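Local coordinates for protein V-type ATP synthase alpha chain (Thermoplasma volcanium, PDB 4O1S) that is the intein carried within subunit A of an archaeal V-type ATPase, a mostly beta-strand protein of the Hint (hedgehog/intein) superfamily, at residues 121-125 against 126-130; 55-59 against 60-64; 89-92 against 93-97; 111-114 against 115-119; 4-7 against 8-12. All blocks are in the same frame, centred on the assembly; numbering follows the deposited sequence.

Interaction 1. Residues 121-125 against 126-130; sequences AVAES and ASEAT
The bend of E128 at chi2 (99°) folds its carboxylate back over A123 and S125, while V122 CG1, anti to the backbone N (chi1 172°), reaches S127 and packs 3.5 Å from S127 CA. OE1 of E128 takes a hydrogen bond of 2.8 Å from A126 N, which meets the carboxylate from above its plane, 43° out of it. The same OE1 is also turned to the A123 CB methyl and lies 3.7 Å from S125 CB. T130 comes in on the A121 side of the sheet and sets its CG2 methyl 3.6 Å from A123 CB; V122 and A129 point to the reverse face, where V122 also packs on Y57 and I62. These side chains decorate the end of the beta hairpin of strands 118-122 and 129-141. A121 and T130 form a hydrogen-bonded pair, A121 N lying 2.8 Å from T130 O and T130 N bonding back to A121 O, and A123 N extends the ladder to E128 O at 3.0 Å. S127 N reaches A123 O in a weak, bent bond within the loop. An acidic group is thus spent on a backbone N-H at the exposed end of the hairpin, and that donor would probably favour the ionised carboxylate.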
loop_
_atom_site.group_PDB
_atom_site.type_symbol
_atom_site.label_atom_id
_atom_site.label_comp_id
_atom_site.label_asym_id
_atom_site.label_seq_id
_atom_site.Cartn_x
_atom_site.Cartn_y
_atom_site.Cartn_z
ATOM N N ALA A 121 3.830 -2.070 11.093
ATOM C CA ALA A 121 3.314 -3.271 10.488
ATOM C C ALA A 121 2.187 -3.752 11.381
ATOM O O ALA A 121 2.033 -3.271 12.496
ATOM C CB ALA A 121 4.391 -4.309 10.419
ATOM N N VAL A 122 1.402 -4.709 10.902
ATOM C CA VAL A 122 0.342 -5.282 11.709
ATOM C C VAL A 122 0.580 -6.774 11.965
ATOM O O VAL A 122 0.809 -7.541 11.029
ATOM C CB VAL A 122 -0.978 -5.091 11.008
ATOM C CG1 VAL A 122 -2.073 -5.838 11.723
ATOM C CG2 VAL A 122 -1.283 -3.631 10.951
ATOM N N ALA A 123 0.536 -7.183 13.233
ATOM C CA ALA A 123 0.717 -8.590 13.593
ATOM C C ALA A 123 -0.442 -9.498 13.112
ATOM O O ALA A 123 -1.621 -9.113 13.160
ATOM C CB ALA A 123 0.885 -8.707 15.097
ATOM N N GLU A 124 -0.105 -10.710 12.672
ATOM C CA GLU A 124 -1.115 -11.663 12.193
ATOM C C GLU A 124 -2.000 -12.163 13.325
ATOM O O GLU A 124 -3.195 -12.392 13.147
ATOM C CB GLU A 124 -0.433 -12.863 11.536
ATOM C CG GLU A 124 0.808 -12.497 10.737
ATOM C CD GLU A 124 0.841 -13.163 9.365
ATOM O OE1 GLU A 124 0.223 -14.245 9.212
ATOM O OE2 GLU A 124 1.481 -12.599 8.443
ATOM N N SER A 125 -1.386 -12.336 14.493
ATOM C CA SER A 125 -2.049 -12.883 15.669
ATOM C C SER A 125 -3.322 -12.120 16.050
ATOM O O SER A 125 -4.423 -12.669 15.953
ATOM C CB SER A 125 -1.061 -12.919 16.839
ATOM O OG SER A 125 -1.718 -13.170 18.074
ATOM N N ALA A 126 -3.163 -10.856 16.465
ATOM C CA ALA A 126 -4.264 -10.055 17.017
ATOM C C ALA A 126 -4.229 -8.636 16.483
ATOM O O ALA A 126 -4.785 -7.717 17.091
ATOM C CB ALA A 126 -4.208 -10.035 18.552
ATOM N N SER A 127 -3.550 -8.466 15.354
ATOM C CA SER A 127 -3.397 -7.152 14.734
ATOM C C SER A 127 -2.724 -6.128 15.646
ATOM O O SER A 127 -3.027 -4.930 15.569
ATOM C CB SER A 127 -4.738 -6.635 14.231
ATOM O OG SER A 127 -5.318 -7.616 13.389
ATOM N N GLU A 128 -1.807 -6.608 16.493
ATOM C CA GLU A 128 -1.046 -5.736 17.367
ATOM C C GLU A 128 -0.127 -4.839 16.529
ATOM O O GLU A 128 0.489 -5.286 15.548
ATOM C CB GLU A 128 -0.214 -6.527 18.395
ATOM C CG GLU A 128 -0.941 -7.589 19.187
ATOM C CD GLU A 128 -0.725 -8.993 18.635
ATOM O OE1 GLU A 128 -1.106 -9.250 17.468
ATOM O OE2 GLU A 128 -0.179 -9.842 19.374
ATOM N N ALA A 129 -0.060 -3.569 16.921
ATOM C CA ALA A 129 0.875 -2.630 16.330
ATOM C C ALA A 129 2.259 -3.165 16.529
ATOM O O ALA A 129 2.699 -3.301 17.665
ATOM C CB ALA A 129 0.772 -1.257 16.993
ATOM N N THR A 130 2.945 -3.479 15.432
ATOM C CA THR A 130 4.351 -3.782 15.540
ATOM C C THR A 130 5.204 -2.819 14.717
ATOM O O THR A 130 4.769 -2.338 13.679
ATOM C CB THR A 130 4.664 -5.275 15.245
ATOM O OG1 THR A 130 5.233 -5.423 13.945
ATOM C CG2 THR A 130 3.430 -6.130 15.388
#

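Interaction 2. Residues 55-59 against 60-64; sequences YSYVD and GTIVR
Backbone hydrogen bonds join S56 to V63 and V58 to T61, two bonds in each pair, with V63 N 3.0 Å from S56 O and V58 N 2.8 Å from T61 O. The chain reverses between them in a type II' turn from V58 to T61, in which D59 takes the positive phi (52°). Apolar contacts occupy both faces. On one, I62 lies between two tyrosines: its CG2 sits 3.5 Å from Y55 CD1 and its CG1 3.7 Å from Y57 CD1, the I62 and Y57 side chains crossing at about a right angle. On the other, V63 CG2, set between its backbone N and carbonyl carbon (chi1 -55° for CG1), reaches V58 CG2 at 3.6 Å and S56 CB at 3.5 Å. This is the tip of the long beta hairpin of strands 43-58 and 61-75, neighbours in an antiparallel sheet of this Hint-type fold. Among the polar groups, Y55 and R64 run side by side in the same direction; Y55 CE1 lies 4.0 Å above one face of the R64 guanidinium, toward its rim, with the two planes 67° apart. The Y57 hydroxyl is hydrogen-bonded to S127 O on the neighbouring hairpin, and the Y57 carbonyl accepts from N157 ND2.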
loop_
_atom_site.group_PDB
_atom_site.type_symbol
_atom_site.label_atom_id
_atom_site.label_comp_id
_atom_site.label_asym_id
_atom_site.label_seq_id
_atom_site.Cartn_x
_atom_site.Cartn_y
_atom_site.Cartn_z
ATOM N N TYR A 55 -8.730 -4.298 4.348
ATOM C CA TYR A 55 -8.406 -4.020 5.739
ATOM C C TYR A 55 -7.601 -2.751 5.910
ATOM O O TYR A 55 -6.529 -2.612 5.342
ATOM C CB TYR A 55 -7.622 -5.174 6.327
ATOM C CG TYR A 55 -8.448 -6.404 6.584
ATOM C CD1 TYR A 55 -9.326 -6.459 7.672
ATOM C CD2 TYR A 55 -8.341 -7.517 5.756
ATOM C CE1 TYR A 55 -10.081 -7.590 7.925
ATOM C CE2 TYR A 55 -9.081 -8.654 6.001
ATOM C CZ TYR A 55 -9.960 -8.688 7.087
ATOM O OH TYR A 55 -10.713 -9.814 7.346
ATOM N N SER A 56 -8.128 -1.822 6.693
ATOM C CA SER A 56 -7.413 -0.597 7.007
ATOM C C SER A 56 -6.927 -0.688 8.423
ATOM O O SER A 56 -7.233 -1.652 9.122
ATOM C CB SER A 56 -8.318 0.621 6.888
ATOM O OG SER A 56 -8.679 0.839 5.546
ATOM N N TYR A 57 -6.179 0.315 8.859
ATOM C CA TYR A 57 -5.614 0.239 10.188
ATOM C C TYR A 57 -5.850 1.545 10.867
ATOM O O TYR A 57 -5.396 2.577 10.393
ATOM C CB TYR A 57 -4.118 -0.076 10.133
ATOM C CG TYR A 57 -3.558 -0.593 11.439
ATOM C CD1 TYR A 57 -4.021 -1.785 11.995
ATOM C CD2 TYR A 57 -2.564 0.103 12.119
ATOM C CE1 TYR A 57 -3.508 -2.267 13.200
ATOM C CE2 TYR A 57 -2.049 -0.365 13.325
ATOM C CZ TYR A 57 -2.523 -1.552 13.856
ATOM O OH TYR A 57 -2.022 -2.028 15.046
ATOM N N VAL A 58 -6.594 1.501 11.965
ATOM C CA VAL A 58 -6.892 2.704 12.725
ATOM C C VAL A 58 -6.465 2.541 14.162
ATOM O O VAL A 58 -6.769 1.522 14.803
ATOM C CB VAL A 58 -8.385 3.053 12.739
ATOM C CG1 VAL A 58 -8.558 4.455 13.277
ATOM C CG2 VAL A 58 -8.985 2.956 11.351
ATOM N N ASP A 59 -5.785 3.569 14.662
ATOM C CA ASP A 59 -5.281 3.570 16.019
ATOM C C ASP A 59 -4.498 2.281 16.201
ATOM O O ASP A 59 -3.432 2.125 15.605
ATOM C CB ASP A 59 -6.428 3.710 17.022
ATOM C CG ASP A 59 -7.184 5.027 16.856
ATOM O OD1 ASP A 59 -6.532 6.094 16.857
ATOM O OD2 ASP A 59 -8.426 4.998 16.704
ATOM N N GLY A 60 -5.030 1.343 16.976
ATOM C CA GLY A 60 -4.320 0.094 17.189
ATOM C C GLY A 60 -5.096 -1.062 16.610
ATOM O O GLY A 60 -4.799 -2.247 16.828
ATOM N N THR A 61 -6.110 -0.705 15.839
ATOM C CA THR A 61 -7.100 -1.685 15.465
ATOM C C THR A 61 -7.286 -1.798 13.972
ATOM O O THR A 61 -7.506 -0.798 13.295
ATOM C CB THR A 61 -8.431 -1.328 16.098
ATOM O OG1 THR A 61 -8.189 -0.559 17.293
ATOM C CG2 THR A 61 -9.178 -2.599 16.423
ATOM N N ILE A 62 -7.187 -3.027 13.475
ATOM C CA ILE A 62 -7.600 -3.324 12.119
ATOM C C ILE A 62 -9.106 -3.116 11.955
ATOM O O ILE A 62 -9.910 -3.609 12.735
ATOM C CB ILE A 62 -7.249 -4.762 11.702
ATOM C CG1 ILE A 62 -5.953 -4.770 10.899
ATOM C CG2 ILE A 62 -8.339 -5.354 10.811
ATOM C CD1 ILE A 62 -5.765 -6.035 10.062
ATOM N N VAL A 63 -9.480 -2.379 10.924
ATOM C CA VAL A 63 -10.873 -2.143 10.626
ATOM C C VAL A 63 -11.158 -2.644 9.212
ATOM O O VAL A 63 -10.244 -2.962 8.450
ATOM C CB VAL A 63 -11.161 -0.656 10.717
ATOM C CG1 VAL A 63 -10.750 -0.146 12.068
ATOM C CG2 VAL A 63 -10.368 0.070 9.673
ATOM N N ARG A 64 -12.425 -2.749 8.859
ATOM C CA ARG A 64 -12.763 -3.042 7.481
ATOM C C ARG A 64 -12.974 -1.720 6.755
ATOM O O ARG A 64 -13.380 -0.699 7.353
ATOM C CB ARG A 64 -14.017 -3.912 7.391
ATOM C CG ARG A 64 -13.735 -5.400 7.396
ATOM C CD ARG A 64 -14.793 -6.207 8.184
ATOM N NE ARG A 64 -14.245 -7.473 8.696
ATOM C CZ ARG A 64 -13.771 -7.659 9.933
ATOM N NH1 ARG A 64 -13.787 -6.677 10.829
ATOM N NH2 ARG A 64 -13.281 -8.838 10.282
#

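Interaction 3. Residues 89-92 against 93-97; sequences VSVT and PVHKL
T92 and H95 are the ends of a type I beta turn, closed by a hydrogen bond of 3.1 Å from H95 N to T92 O, with the donor well above the carbonyl plane (60° out of it). The sequence T-P-V-H is the T-x-x-H signature of inteins, known as block B, and here it links strand 88-91 to strand 96-101. Within the turn, T92 turns its methyl group toward V94, CG2 to CG2 at 3.4 Å. V91 and H95 cross at about a right angle: V91 CG2, placed between its own backbone N and carbonyl carbon (chi1 -60° for CG1), meets H95 CB at 3.8 Å, and V91 CB stands 3.9 Å from H95 CD2, approaching the imidazole obliquely. The ring is buried and is also touched by V6, L167 and N169. T92 N bonds to the backbone of A5, where alanine replaces the cysteine of the natural sequence, and the T92 side chain touches A5 as well, while P93 meets S111 through its backbone. V94 N, which the turn itself does not use, donates to a sulfonate oxygen of a bound HEPES molecule, probably from the crystallisation liquor. Past the turn, K96 N lies 2.9 Å from H95 ND1, a weak hydrogen bond that bears on how the imidazole is rotated.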
loop_
_atom_site.group_PDB
_atom_site.type_symbol
_atom_site.label_atom_id
_atom_site.label_comp_id
_atom_site.label_asym_id
_atom_site.label_seq_id
_atom_site.Cartn_x
_atom_site.Cartn_y
_atom_site.Cartn_z
ATOM N N VAL A 89 7.947 -4.291 0.940
ATOM C CA VAL A 89 7.063 -3.669 -0.028
ATOM C C VAL A 89 7.926 -2.786 -0.945
ATOM O O VAL A 89 8.933 -2.216 -0.516
ATOM C CB VAL A 89 5.945 -2.887 0.673
ATOM C CG1 VAL A 89 6.524 -1.699 1.439
ATOM C CG2 VAL A 89 4.866 -2.448 -0.323
ATOM N N SER A 90 7.579 -2.735 -2.225
ATOM C CA SER A 90 8.246 -1.827 -3.152
ATOM C C SER A 90 7.237 -0.731 -3.449
ATOM O O SER A 90 6.079 -0.999 -3.817
ATOM C CB SER A 90 8.689 -2.534 -4.446
ATOM O OG SER A 90 9.620 -3.584 -4.204
ATOM N N VAL A 91 7.644 0.511 -3.240
ATOM C CA VAL A 91 6.721 1.612 -3.456
ATOM C C VAL A 91 7.391 2.762 -4.178
ATOM O O VAL A 91 8.608 2.825 -4.368
ATOM C CB VAL A 91 6.095 2.133 -2.141
ATOM C CG1 VAL A 91 5.321 1.018 -1.425
ATOM C CG2 VAL A 91 7.181 2.697 -1.236
ATOM N N THR A 92 6.539 3.671 -4.582
ATOM C CA THR A 92 6.916 4.905 -5.207
ATOM C C THR A 92 7.671 5.752 -4.164
ATOM O O THR A 92 7.378 5.666 -2.976
ATOM C CB THR A 92 5.584 5.551 -5.627
ATOM O OG1 THR A 92 5.436 5.476 -7.055
ATOM C CG2 THR A 92 5.462 6.937 -5.122
ATOM N N PRO A 93 8.666 6.552 -4.595
ATOM C CA PRO A 93 9.455 7.368 -3.654
ATOM C C PRO A 93 8.640 8.304 -2.776
ATOM O O PRO A 93 9.057 8.509 -1.626
ATOM C CB PRO A 93 10.368 8.179 -4.564
ATOM C CG PRO A 93 10.558 7.328 -5.733
ATOM C CD PRO A 93 9.258 6.559 -5.941
ATOM N N VAL A 94 7.526 8.850 -3.289
ATOM C CA VAL A 94 6.693 9.780 -2.509
ATOM C C VAL A 94 5.691 9.092 -1.568
ATOM O O VAL A 94 5.088 9.754 -0.719
ATOM C CB VAL A 94 5.954 10.840 -3.381
ATOM C CG1 VAL A 94 6.928 11.775 -4.032
ATOM C CG2 VAL A 94 5.090 10.195 -4.432
ATOM N N HIS A 95 5.521 7.778 -1.721
ATOM C CA HIS A 95 4.693 6.997 -0.807
ATOM C C HIS A 95 5.227 7.083 0.612
ATOM O O HIS A 95 6.440 7.198 0.817
ATOM C CB HIS A 95 4.648 5.536 -1.232
ATOM C CG HIS A 95 3.351 4.872 -0.928
ATOM N ND1 HIS A 95 2.614 5.180 0.194
ATOM C CD2 HIS A 95 2.632 3.953 -1.613
ATOM C CE1 HIS A 95 1.506 4.463 0.196
ATOM N NE2 HIS A 95 1.491 3.709 -0.889
ATOM N N LYS A 96 4.318 7.020 1.587
ATOM C CA LYS A 96 4.669 7.217 3.003
ATOM C C LYS A 96 4.508 5.992 3.873
ATOM O O LYS A 96 3.565 5.200 3.707
ATOM C CB LYS A 96 3.868 8.360 3.622
ATOM C CG LYS A 96 4.379 9.707 3.204
ATOM C CD LYS A 96 3.381 10.804 3.461
ATOM C CE LYS A 96 4.038 12.146 3.176
ATOM N NZ LYS A 96 3.196 13.284 3.594
ATOM N N LEU A 97 5.448 5.843 4.802
ATOM C CA LEU A 97 5.374 4.797 5.809
ATOM C C LEU A 97 5.245 5.508 7.145
ATOM O O LEU A 97 5.428 6.727 7.230
ATOM C CB LEU A 97 6.625 3.918 5.789
ATOM C CG LEU A 97 7.045 3.020 4.598
ATOM C CD1 LEU A 97 6.122 1.866 4.412
ATOM C CD2 LEU A 97 7.190 3.778 3.268
#

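Interaction 4. Residues 111-114 against 115-119; sequences SNLK and VGDMI
D117 touches both L113 and K114 and is set differently against each. With K114 it runs side by side, both side chains pointing the same way; past L113 it slides in the opposite direction. CG of D117 is anti to the carbonyl carbon (chi1 -69°), which turns the carboxylate back over the start of the turn, where OD2 accepts a straight hydrogen bond of 2.8 Å from K114 N. The donor comes from above the carboxylate plane, 60° out of it. OD2 also passes 3.5 Å from L113 CD1, and that methyl lies 3.9 Å from D117 CB, so the polar link runs beside a hydrophobic branch. L113 carries on inward: its CD1 meets I119 CG2 at 4.0 Å, and the L113 side chain also touches I81 and I137. The aliphatic start of K114 keeps to the carboxylate, with CG 3.8 Å from OD2, but the chain then bends and takes NZ away, 6.9 Å from OD2, too far for a salt bridge. In the backbone, D117 N bonds to K114 O at 3.1 Å, and G116 takes the positive phi (100°). The result is a type II beta turn with an aspartate at its last position bonded back to the first, leading the chain of the Hint fold into strand 118-122, which pairs with strand 129-141.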
loop_
_atom_site.group_PDB
_atom_site.type_symbol
_atom_site.label_atom_id
_atom_site.label_comp_id
_atom_site.label_asym_id
_atom_site.label_seq_id
_atom_site.Cartn_x
_atom_site.Cartn_y
_atom_site.Cartn_z
ATOM N N SER A 111 11.451 7.866 0.138
ATOM C CA SER A 111 12.724 8.480 -0.201
ATOM C C SER A 111 13.435 9.116 0.994
ATOM O O SER A 111 14.579 9.509 0.862
ATOM C CB SER A 111 12.532 9.512 -1.303
ATOM O OG SER A 111 11.664 10.536 -0.862
ATOM N N ASN A 112 12.785 9.223 2.156
ATOM C CA ASN A 112 13.495 9.766 3.332
ATOM C C ASN A 112 13.731 8.733 4.414
ATOM O O ASN A 112 14.456 8.968 5.387
ATOM C CB ASN A 112 12.780 10.973 3.925
ATOM C CG ASN A 112 12.786 12.158 2.996
ATOM O OD1 ASN A 112 13.767 12.401 2.286
ATOM N ND2 ASN A 112 11.682 12.892 2.972
ATOM N N LEU A 113 13.088 7.590 4.241
ATOM C CA LEU A 113 13.361 6.448 5.080
ATOM C C LEU A 113 14.872 6.125 5.165
ATOM O O LEU A 113 15.613 6.215 4.169
ATOM C CB LEU A 113 12.588 5.272 4.520
ATOM C CG LEU A 113 12.246 4.182 5.513
ATOM C CD1 LEU A 113 11.451 4.798 6.659
ATOM C CD2 LEU A 113 11.463 3.091 4.762
ATOM N N LYS A 114 15.328 5.773 6.364
ATOM C CA LYS A 114 16.709 5.341 6.576
ATOM C C LYS A 114 16.711 3.909 7.071
ATOM O O LYS A 114 15.793 3.502 7.778
ATOM C CB LYS A 114 17.408 6.193 7.632
ATOM C CG LYS A 114 17.085 7.686 7.612
ATOM C CD LYS A 114 17.575 8.397 6.348
ATOM C CE LYS A 114 17.242 9.903 6.387
ATOM N NZ LYS A 114 17.462 10.578 5.070
ATOM N N VAL A 115 17.733 3.140 6.710
ATOM C CA VAL A 115 17.909 1.854 7.360
ATOM C C VAL A 115 18.022 2.140 8.843
ATOM O O VAL A 115 18.519 3.202 9.255
ATOM C CB VAL A 115 19.150 1.097 6.877
ATOM C CG1 VAL A 115 19.100 0.949 5.374
ATOM C CG2 VAL A 115 20.430 1.810 7.317
ATOM N N GLY A 116 17.513 1.209 9.639
ATOM C CA GLY A 116 17.443 1.418 11.071
ATOM C C GLY A 116 16.061 1.844 11.527
ATOM O O GLY A 116 15.615 1.428 12.598
ATOM N N ASP A 117 15.381 2.650 10.711
ATOM C CA ASP A 117 14.007 3.075 10.996
ATOM C C ASP A 117 13.021 1.940 11.321
ATOM O O ASP A 117 13.065 0.867 10.720
ATOM C CB ASP A 117 13.463 3.941 9.851
ATOM C CG ASP A 117 14.161 5.292 9.769
ATOM O OD1 ASP A 117 14.952 5.583 10.700
ATOM O OD2 ASP A 117 13.911 6.059 8.801
ATOM N N MET A 118 12.131 2.186 12.284
ATOM C CA MET A 118 11.122 1.197 12.678
ATOM C C MET A 118 9.788 1.517 12.032
ATOM O O MET A 118 9.154 2.534 12.354
ATOM C CB MET A 118 10.983 1.134 14.202
ATOM C CG MET A 118 12.230 0.595 14.858
ATOM S SD MET A 118 12.233 0.702 16.646
ATOM C CE MET A 118 11.513 -0.877 17.055
ATOM N N ILE A 119 9.357 0.670 11.104
ATOM C CA ILE A 119 8.142 1.000 10.388
ATOM C C ILE A 119 6.962 0.207 10.898
ATOM O O ILE A 119 7.121 -0.882 11.436
ATOM C CB ILE A 119 8.295 0.897 8.855
ATOM C CG1 ILE A 119 8.549 -0.535 8.411
ATOM C CG2 ILE A 119 9.423 1.791 8.377
ATOM C CD1 ILE A 119 8.518 -0.654 6.877
#

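Interaction 5. Residues 4-7 against 8-12; sequences KAVS and GETPV. Unlike the reference sequence in segment 4-7: A5 (reference Cys). With SO4 (sulfate ion), chain F.
The S7 side chain meets both E9 and a bound sulfate. Its CB lies 4.0 Å from sulfate O1. One bond further, its OG works in both directions: it accepts a nearly straight hydrogen bond of 3.0 Å from E9 N and donates a longer one of 3.3 Å to sulfate O1. The sulfate, probably from the crystallisation liquor, is also held by R80 NH2. The aliphatic CB of E9 rests against the S7 hydroxyl, 3.6 Å from OG. The bond from E9 N makes an ST turn of S7, G8 and E9, nested in a type I beta turn from S7 to T10 that leads from the weakly bonded strand about residues 6-7 into strand 11-13 at the start of the intein. At the far end of the turn, T10 grips the S7 carbonyl twice. T10 N and T10 OG1 reach S7 O from the same face of its plane, the hydroxyl at 2.7 Å with OG1 anti to the carbonyl carbon of T10 (chi1 -56°). V6 crosses T10 at about a right angle, its CB and CG2 both 3.5 Å from T10 OG1; I22 of helix 22-31 touches both side chains, and V89 lies against T10.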
loop_
_atom_site.group_PDB
_atom_site.type_symbol
_atom_site.label_atom_id
_atom_site.label_comp_id
_atom_site.label_asym_id
_atom_site.label_seq_id
_atom_site.Cartn_x
_atom_site.Cartn_y
_atom_site.Cartn_z
ATOM N N LYS A 4 1.630 8.818 -4.961
ATOM C CA LYS A 4 1.859 7.664 -4.115
ATOM C C LYS A 4 1.292 6.400 -4.755
ATOM O O LYS A 4 0.110 6.368 -5.124
ATOM C CB LYS A 4 1.221 7.897 -2.759
ATOM C CG LYS A 4 1.990 8.896 -1.961
ATOM C CD LYS A 4 1.417 9.051 -0.592
ATOM C CE LYS A 4 0.534 10.266 -0.555
ATOM N NZ LYS A 4 0.982 11.228 0.491
ATOM N N ALA A 5 2.129 5.367 -4.885
ATOM C CA ALA A 5 1.693 4.108 -5.474
ATOM C C ALA A 5 2.616 2.927 -5.073
ATOM O O ALA A 5 3.683 3.127 -4.477
ATOM C CB ALA A 5 1.590 4.248 -7.009
ATOM N N VAL A 6 2.197 1.704 -5.391
ATOM C CA VAL A 6 2.968 0.515 -5.050
ATOM C C VAL A 6 3.175 -0.396 -6.272
ATOM O O VAL A 6 2.496 -0.269 -7.313
ATOM C CB VAL A 6 2.273 -0.292 -3.928
ATOM C CG1 VAL A 6 2.014 0.599 -2.704
ATOM C CG2 VAL A 6 0.972 -0.887 -4.446
ATOM N N SER A 7 4.134 -1.306 -6.149
ATOM C CA SER A 7 4.414 -2.247 -7.216
ATOM C C SER A 7 3.228 -3.179 -7.405
ATOM O O SER A 7 2.431 -3.392 -6.484
ATOM C CB SER A 7 5.669 -3.050 -6.897
ATOM O OG SER A 7 5.552 -4.361 -7.420
ATOM N N GLY A 8 3.115 -3.748 -8.596
ATOM C CA GLY A 8 1.950 -4.545 -8.918
ATOM C C GLY A 8 1.976 -5.866 -8.188
ATOM O O GLY A 8 0.985 -6.606 -8.168
ATOM N N GLU A 9 3.125 -6.165 -7.585
ATOM C CA GLU A 9 3.328 -7.451 -6.918
ATOM C C GLU A 9 2.849 -7.367 -5.489
ATOM O O GLU A 9 2.834 -8.352 -4.779
ATOM C CB GLU A 9 4.805 -7.829 -6.940
ATOM C CG GLU A 9 5.343 -8.029 -8.343
ATOM C CD GLU A 9 4.774 -9.283 -9.004
ATOM O OE1 GLU A 9 4.468 -10.251 -8.255
ATOM O OE2 GLU A 9 4.645 -9.298 -10.261
ATOM N N THR A 10 2.454 -6.169 -5.079
ATOM C CA THR A 10 2.084 -5.920 -3.709
ATOM C C THR A 10 0.816 -6.686 -3.386
ATOM O O THR A 10 -0.191 -6.534 -4.073
ATOM C CB THR A 10 1.838 -4.411 -3.478
ATOM O OG1 THR A 10 2.999 -3.666 -3.869
ATOM C CG2 THR A 10 1.501 -4.126 -2.006
ATOM N N PRO A 11 0.864 -7.518 -2.332
ATOM C CA PRO A 11 -0.353 -8.148 -1.824
ATOM C C PRO A 11 -1.209 -7.113 -1.135
ATOM O O PRO A 11 -0.696 -6.287 -0.378
ATOM C CB PRO A 11 0.170 -9.134 -0.765
ATOM C CG PRO A 11 1.607 -9.290 -1.047
ATOM C CD PRO A 11 2.045 -7.953 -1.579
ATOM N N VAL A 12 -2.503 -7.162 -1.404
ATOM C CA VAL A 12 -3.461 -6.478 -0.563
ATOM C C VAL A 12 -4.306 -7.533 0.118
ATOM O O VAL A 12 -4.382 -8.660 -0.358
ATOM C CB VAL A 12 -4.320 -5.542 -1.366
ATOM C CG1 VAL A 12 -3.435 -4.524 -1.995
ATOM C CG2 VAL A 12 -5.025 -6.292 -2.428
HETATM S S SO4 F . 8.478 -4.876 -10.685
HETATM O O1 SO4 F . 8.248 -4.925 -9.232
HETATM O O2 SO4 F . 7.465 -4.044 -11.345
HETATM O O3 SO4 F . 9.810 -4.319 -10.944
HETATM O O4 SO4 F . 8.401 -6.223 -11.263
#

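How the interactions relate
Interactions 3 and 5 meet at the heart of the fold, their centres about 9 Å apart. The N-terminal segment runs beside strand 88-91, with S7 N 3.1 Å from S90 O and T92 N 2.9 Å from A5 O, so the T-x-x-H turn borders A5, probably the first residue of the intein. Interaction 4 touches that turn through S111 N, 3.0 Å from P93 O, and leads along strand 118-122 into interaction 1. Interactions 1 and 2 are two hairpin ends with centres about 10 Å apart, joined where Y57 OH lies 3.1 Å from S127 O. Sulfate lies by S7 of interaction 5 and near Y57 and A129, and HEPES by P93 and V94 of interaction 3.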